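Local coordinates for Non-structural protein NS1 (Murine minute virus, PDB 4R94) that nicks viral DNA at the replication origin through its N-terminal endonuclease domain and unwinds it with its helicase activity to initiate viral DNA replication, at residues Ser46-Gln60 / Lys85-Phe99. Residues are numbered along the deposited sequence; the frame is centred on the assembly and turned at random.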
loop_
_atom_site.group_PDB
_atom_site.type_symbol
_atom_site.label_atom_id
_atom_site.label_comp_id
_atom_site.label_asym_id
_atom_site.label_seq_id
_atom_site.Cartn_x
_atom_site.Cartn_y
_atom_site.Cartn_z
ATOM N N SER A 46 1.412 -15.311 -5.413
ATOM C CA SER A 46 1.546 -16.609 -4.768
ATOM C C SER A 46 1.395 -16.501 -3.258
ATOM O O SER A 46 1.981 -17.291 -2.525
ATOM C CB SER A 46 2.904 -17.239 -5.101
ATOM O OG SER A 46 3.015 -17.511 -6.486
ATOM N N TYR A 47 0.593 -15.541 -2.804
ATOM C CA TYR A 47 0.437 -15.272 -1.372
ATOM C C TYR A 47 -1.034 -15.218 -0.983
ATOM O O TYR A 47 -1.497 -14.259 -0.352
ATOM C CB TYR A 47 1.149 -13.956 -1.018
ATOM C CG TYR A 47 2.616 -13.971 -1.372
ATOM C CD1 TYR A 47 3.560 -14.485 -0.483
ATOM C CD2 TYR A 47 3.062 -13.490 -2.597
ATOM C CE1 TYR A 47 4.909 -14.516 -0.798
ATOM C CE2 TYR A 47 4.417 -13.501 -2.921
ATOM C CZ TYR A 47 5.334 -14.019 -2.015
ATOM O OH TYR A 47 6.682 -14.038 -2.325
ATOM N N LYS A 48 -1.773 -16.258 -1.353
ATOM C CA LYS A 48 -3.222 -16.194 -1.262
ATOM C C LYS A 48 -3.802 -17.012 -0.110
ATOM O O LYS A 48 -4.997 -17.302 -0.103
ATOM C CB LYS A 48 -3.839 -16.632 -2.600
ATOM C CG LYS A 48 -3.445 -15.701 -3.755
ATOM C CD LYS A 48 -4.158 -16.038 -5.064
ATOM C CE LYS A 48 -3.999 -17.502 -5.437
ATOM N NZ LYS A 48 -2.588 -17.904 -5.716
ATOM N N LYS A 49 -2.982 -17.368 0.873
ATOM C CA LYS A 49 -3.548 -17.886 2.119
ATOM C C LYS A 49 -4.325 -16.779 2.815
ATOM O O LYS A 49 -3.861 -15.630 2.912
ATOM C CB LYS A 49 -2.462 -18.428 3.052
ATOM C CG LYS A 49 -1.797 -19.695 2.597
ATOM C CD LYS A 49 -1.007 -20.303 3.752
ATOM C CE LYS A 49 -0.451 -21.670 3.401
ATOM N NZ LYS A 49 0.452 -22.197 4.472
ATOM N N GLU A 50 -5.533 -17.097 3.265
ATOM C CA GLU A 50 -6.269 -16.170 4.104
ATOM C C GLU A 50 -6.073 -16.611 5.542
ATOM O O GLU A 50 -6.651 -17.600 5.991
ATOM C CB GLU A 50 -7.748 -16.125 3.717
ATOM C CG GLU A 50 -7.996 -15.451 2.368
ATOM C CD GLU A 50 -9.440 -15.576 1.917
ATOM O OE1 GLU A 50 -10.262 -14.716 2.295
ATOM O OE2 GLU A 50 -9.751 -16.543 1.191
ATOM N N LEU A 51 -5.222 -15.882 6.248
ATOM C CA LEU A 51 -4.833 -16.258 7.590
ATOM C C LEU A 51 -5.924 -15.881 8.585
ATOM O O LEU A 51 -6.460 -14.776 8.553
ATOM C CB LEU A 51 -3.499 -15.604 7.943
ATOM C CG LEU A 51 -2.416 -15.957 6.911
ATOM C CD1 LEU A 51 -1.158 -15.124 7.161
ATOM C CD2 LEU A 51 -2.088 -17.459 6.919
ATOM N N GLN A 52 -6.242 -16.813 9.476
ATOM C CA GLN A 52 -7.430 -16.701 10.311
ATOM C C GLN A 52 -7.224 -15.873 11.564
ATOM O O GLN A 52 -7.883 -16.094 12.580
ATOM C CB GLN A 52 -7.915 -18.100 10.687
ATOM C CG GLN A 52 -8.455 -18.863 9.498
ATOM C CD GLN A 52 -9.543 -18.086 8.787
ATOM O OE1 GLN A 52 -10.621 -17.857 9.339
ATOM N NE2 GLN A 52 -9.263 -17.662 7.559
ATOM N N GLU A 53 -6.297 -14.930 11.489
ATOM C CA GLU A 53 -6.064 -13.975 12.558
ATOM C C GLU A 53 -7.178 -12.936 12.511
ATOM O O GLU A 53 -7.512 -12.432 11.439
ATOM C CB GLU A 53 -4.679 -13.339 12.401
ATOM C CG GLU A 53 -4.130 -12.683 13.656
ATOM C CD GLU A 53 -4.654 -11.286 13.854
ATOM O OE1 GLU A 53 -4.662 -10.522 12.870
ATOM O OE2 GLU A 53 -5.061 -10.948 14.987
ATOM N N ASP A 54 -7.774 -12.629 13.661
ATOM C CA ASP A 54 -8.973 -11.788 13.688
ATOM C C ASP A 54 -8.773 -10.414 13.044
ATOM O O ASP A 54 -9.607 -9.990 12.249
ATOM C CB ASP A 54 -9.474 -11.598 15.122
ATOM C CG ASP A 54 -10.280 -12.784 15.618
ATOM O OD1 ASP A 54 -10.774 -13.569 14.776
ATOM O OD2 ASP A 54 -10.422 -12.929 16.852
ATOM N N GLU A 55 -7.691 -9.725 13.404
ATOM C CA GLU A 55 -7.433 -8.387 12.873
ATOM C C GLU A 55 -7.235 -8.427 11.364
ATOM O O GLU A 55 -7.760 -7.587 10.640
ATOM C CB GLU A 55 -6.213 -7.747 13.535
ATOM C CG GLU A 55 -5.913 -6.337 12.998
ATOM C CD GLU A 55 -4.759 -5.648 13.715
ATOM O OE1 GLU A 55 -4.010 -6.329 14.446
ATOM O OE2 GLU A 55 -4.601 -4.420 13.545
ATOM N N LEU A 56 -6.466 -9.406 10.902
ATOM C CA LEU A 56 -6.227 -9.603 9.478
ATOM C C LEU A 56 -7.530 -9.830 8.715
ATOM O O LEU A 56 -7.757 -9.243 7.658
ATOM C CB LEU A 56 -5.288 -10.782 9.276
ATOM C CG LEU A 56 -4.278 -10.750 8.145
ATOM C CD1 LEU A 56 -3.515 -9.398 8.075
ATOM C CD2 LEU A 56 -3.320 -11.912 8.344
ATOM N N LYS A 57 -8.395 -10.690 9.259
ATOM C CA LYS A 57 -9.682 -10.935 8.626
ATOM C C LYS A 57 -10.498 -9.653 8.508
ATOM O O LYS A 57 -11.105 -9.391 7.461
ATOM C CB LYS A 57 -10.468 -11.999 9.414
ATOM C CG LYS A 57 -9.864 -13.377 9.302
ATOM C CD LYS A 57 -10.535 -14.353 10.267
ATOM C CE LYS A 57 -11.964 -14.624 9.843
ATOM N NZ LYS A 57 -11.991 -15.161 8.458
ATOM N N SER A 58 -10.498 -8.854 9.571
ATOM C CA SER A 58 -11.238 -7.597 9.601
ATOM C C SER A 58 -10.687 -6.628 8.559
ATOM O O SER A 58 -11.441 -5.923 7.873
ATOM C CB SER A 58 -11.164 -6.974 10.994
ATOM O OG SER A 58 -11.907 -5.774 11.063
ATOM N N LEU A 59 -9.364 -6.595 8.450
ATOM C CA LEU A 59 -8.728 -5.708 7.473
ATOM C C LEU A 59 -9.053 -6.143 6.051
ATOM O O LEU A 59 -9.313 -5.295 5.178
ATOM C CB LEU A 59 -7.211 -5.658 7.688
ATOM C CG LEU A 59 -6.789 -4.862 8.925
ATOM C CD1 LEU A 59 -5.334 -5.110 9.274
ATOM C CD2 LEU A 59 -7.043 -3.372 8.703
ATOM N N GLN A 60 -9.045 -7.451 5.803
ATOM C CA GLN A 60 -9.371 -7.928 4.466
ATOM C C GLN A 60 -10.830 -7.608 4.129
ATOM O O GLN A 60 -11.134 -7.206 3.010
ATOM C CB GLN A 60 -9.097 -9.421 4.325
ATOM C CG GLN A 60 -9.190 -9.915 2.880
ATOM C CD GLN A 60 -9.063 -11.418 2.771
ATOM O OE1 GLN A 60 -8.109 -12.007 3.279
ATOM N NE2 GLN A 60 -10.025 -12.050 2.101
ATOM N N LYS A 85 -8.524 -10.820 -5.276
ATOM C CA LYS A 85 -8.299 -11.510 -4.016
ATOM C C LYS A 85 -6.911 -11.229 -3.456
ATOM O O LYS A 85 -6.757 -10.961 -2.259
ATOM C CB LYS A 85 -8.478 -13.011 -4.187
ATOM C CG LYS A 85 -8.559 -13.741 -2.861
ATOM C CD LYS A 85 -9.437 -14.965 -2.987
ATOM C CE LYS A 85 -10.013 -15.376 -1.641
ATOM N NZ LYS A 85 -11.122 -14.496 -1.177
ATOM N N GLN A 86 -5.901 -11.293 -4.312
ATOM C CA GLN A 86 -4.546 -11.087 -3.818
ATOM C C GLN A 86 -4.352 -9.651 -3.353
ATOM O O GLN A 86 -3.668 -9.413 -2.340
ATOM C CB GLN A 86 -3.514 -11.465 -4.878
ATOM C CG GLN A 86 -2.059 -11.266 -4.422
ATOM C CD GLN A 86 -1.646 -12.259 -3.346
ATOM O OE1 GLN A 86 -1.119 -13.328 -3.655
ATOM N NE2 GLN A 86 -1.891 -11.911 -2.073
ATOM N N VAL A 87 -4.937 -8.696 -4.076
ATOM C CA VAL A 87 -4.803 -7.284 -3.673
ATOM C C VAL A 87 -5.484 -7.054 -2.314
ATOM O O VAL A 87 -4.953 -6.330 -1.461
ATOM C CB VAL A 87 -5.386 -6.339 -4.726
ATOM C CG1 VAL A 87 -5.509 -4.926 -4.173
ATOM C CG2 VAL A 87 -4.500 -6.342 -5.974
ATOM N N PHE A 88 -6.635 -7.688 -2.094
ATOM C CA PHE A 88 -7.326 -7.559 -0.806
ATOM C C PHE A 88 -6.481 -8.131 0.331
ATOM O O PHE A 88 -6.355 -7.527 1.403
ATOM C CB PHE A 88 -8.685 -8.269 -0.820
ATOM C CG PHE A 88 -9.633 -7.737 -1.848
ATOM C CD1 PHE A 88 -9.474 -6.452 -2.359
ATOM C CD2 PHE A 88 -10.676 -8.523 -2.309
ATOM C CE1 PHE A 88 -10.349 -5.964 -3.313
ATOM C CE2 PHE A 88 -11.556 -8.037 -3.262
ATOM C CZ PHE A 88 -11.390 -6.764 -3.762
ATOM N N ILE A 89 -5.911 -9.308 0.093
ATOM C CA ILE A 89 -4.994 -9.898 1.049
ATOM C C ILE A 89 -3.805 -8.967 1.299
ATOM O O ILE A 89 -3.464 -8.719 2.436
ATOM C CB ILE A 89 -4.510 -11.275 0.579
ATOM C CG1 ILE A 89 -5.688 -12.265 0.656
ATOM C CG2 ILE A 89 -3.330 -11.751 1.432
ATOM C CD1 ILE A 89 -5.414 -13.613 0.021
ATOM N N PHE A 90 -3.180 -8.443 0.248
ATOM C CA PHE A 90 -2.021 -7.576 0.478
ATOM C C PHE A 90 -2.411 -6.313 1.249
ATOM O O PHE A 90 -1.636 -5.827 2.072
ATOM C CB PHE A 90 -1.350 -7.198 -0.840
ATOM C CG PHE A 90 -0.487 -8.275 -1.427
ATOM C CD1 PHE A 90 0.173 -9.201 -0.615
ATOM C CD2 PHE A 90 -0.316 -8.353 -2.804
ATOM C CE1 PHE A 90 0.985 -10.196 -1.178
ATOM C CE2 PHE A 90 0.505 -9.326 -3.357
ATOM C CZ PHE A 90 1.149 -10.249 -2.550
ATOM N N ASP A 91 -3.613 -5.790 1.007
ATOM C CA ASP A 91 -4.052 -4.598 1.748
ATOM C C ASP A 91 -4.069 -4.907 3.234
ATOM O O ASP A 91 -3.556 -4.130 4.043
ATOM C CB ASP A 91 -5.432 -4.129 1.278
ATOM C CG ASP A 91 -5.740 -2.706 1.709
ATOM O OD1 ASP A 91 -4.986 -1.791 1.311
ATOM O OD2 ASP A 91 -6.732 -2.514 2.453
ATOM N N SER A 92 -4.599 -6.077 3.591
ATOM C CA SER A 92 -4.619 -6.457 5.002
ATOM C C SER A 92 -3.207 -6.642 5.562
ATOM O O SER A 92 -2.947 -6.229 6.686
ATOM C CB SER A 92 -5.474 -7.735 5.238
ATOM O OG SER A 92 -4.858 -8.927 4.763
ATOM N N LEU A 93 -2.301 -7.254 4.792
ATOM C CA LEU A 93 -0.942 -7.504 5.267
ATOM C C LEU A 93 -0.112 -6.225 5.417
ATOM O O LEU A 93 0.649 -6.086 6.394
ATOM C CB LEU A 93 -0.211 -8.477 4.333
ATOM C CG LEU A 93 -0.789 -9.898 4.261
ATOM C CD1 LEU A 93 0.050 -10.695 3.278
ATOM C CD2 LEU A 93 -0.838 -10.591 5.636
ATOM N N VAL A 94 -0.226 -5.325 4.442
ATOM C CA VAL A 94 0.444 -4.036 4.517
ATOM C C VAL A 94 0.019 -3.294 5.784
ATOM O O VAL A 94 0.867 -2.833 6.569
ATOM C CB VAL A 94 0.146 -3.183 3.276
ATOM C CG1 VAL A 94 0.664 -1.754 3.477
ATOM C CG2 VAL A 94 0.814 -3.817 2.043
ATOM N N LYS A 95 -1.291 -3.217 6.002
ATOM C CA LYS A 95 -1.796 -2.506 7.165
ATOM C C LYS A 95 -1.400 -3.190 8.465
ATOM O O LYS A 95 -1.069 -2.502 9.432
ATOM C CB LYS A 95 -3.306 -2.335 7.056
ATOM C CG LYS A 95 -3.633 -1.338 5.959
ATOM C CD LYS A 95 -5.097 -1.225 5.650
ATOM C CE LYS A 95 -5.277 -0.146 4.573
ATOM N NZ LYS A 95 -6.707 -0.019 4.172
ATOM N N LYS A 96 -1.403 -4.527 8.486
ATOM C CA LYS A 96 -0.917 -5.256 9.661
ATOM C C LYS A 96 0.511 -4.820 9.994
ATOM O O LYS A 96 0.831 -4.590 11.155
ATOM C CB LYS A 96 -0.964 -6.771 9.450
ATOM C CG LYS A 96 -0.613 -7.563 10.697
ATOM C CD LYS A 96 -1.754 -7.508 11.688
ATOM C CE LYS A 96 -1.469 -8.393 12.900
ATOM N NZ LYS A 96 -2.629 -8.417 13.816
ATOM N N CYS A 97 1.355 -4.680 8.967
ATOM C CA CYS A 97 2.743 -4.288 9.191
ATOM C C CYS A 97 2.833 -2.895 9.798
ATOM O O CYS A 97 3.594 -2.662 10.743
ATOM C CB CYS A 97 3.543 -4.319 7.884
ATOM S SG CYS A 97 3.791 -5.976 7.266
ATOM N N LEU A 98 2.070 -1.966 9.231
ATOM C CA LEU A 98 2.053 -0.597 9.718
ATOM C C LEU A 98 1.611 -0.587 11.179
ATOM O O LEU A 98 2.228 0.070 12.015
ATOM C CB LEU A 98 1.112 0.273 8.884
ATOM C CG LEU A 98 1.435 0.426 7.399
ATOM C CD1 LEU A 98 0.276 1.154 6.727
ATOM C CD2 LEU A 98 2.753 1.162 7.199
ATOM N N PHE A 99 0.535 -1.310 11.471
ATOM C CA PHE A 99 -0.023 -1.297 12.828
ATOM C C PHE A 99 0.928 -1.956 13.831
ATOM O O PHE A 99 1.023 -1.510 14.973
ATOM C CB PHE A 99 -1.399 -1.965 12.850
ATOM C CG PHE A 99 -2.433 -1.250 12.017
ATOM C CD1 PHE A 99 -2.241 0.060 11.611
ATOM C CD2 PHE A 99 -3.596 -1.898 11.637
ATOM C CE1 PHE A 99 -3.196 0.707 10.848
ATOM C CE2 PHE A 99 -4.548 -1.253 10.879
ATOM C CZ PHE A 99 -4.350 0.042 10.488
HETATM O O HOH W 1 -7.875 -3.144 4.761
HETATM O O HOH W 2 -5.994 -11.595 4.759
#
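With CG trans to the backbone N (chi1 180°) and a bend at chi2 of 69°, Gln-86 turns its amide onto the main chain of Tyr-47; a similar bend at chi2 in Lys-96 delivers its ammonium to Glu-53 and Glu-55. These two grips show how a loop and the helix it leads into can be fastened along one helix of the HUH-type nickase fold, here helix 81-104, which packs against strand 112-121 of the central sheet. Tyr-47 N donates to Gln-86 OE1 at 2.9 Å, in the carbonyl plane, and Gln-86 NE2 returns a 2.9 Å bond to Tyr-47 O from above that carbonyl's plane. The same NE2 lies over the centre of the Phe-90 ring, whose edge meets Tyr-47 CD2; Trp-126 stacks on Phe-90. Farther along, Leu-59 fits as a knob among Ser-92, Lys-95, Lys-96 and Phe-99, with CB 3.7 Å from Ser-92 CB, while helices 54-60 and 85-99 cross at 128°. Glu-53 N-caps its helix through OE1, 2.9 Å from Leu-56 N, and that oxygen also takes a weak salt-bridge hydrogen bond from Lys-96 NZ. The network's shorter salt bridge joins Lys-96 NZ to Glu-55 OE1 at 2.6 Å, reached from above the carboxylate plane.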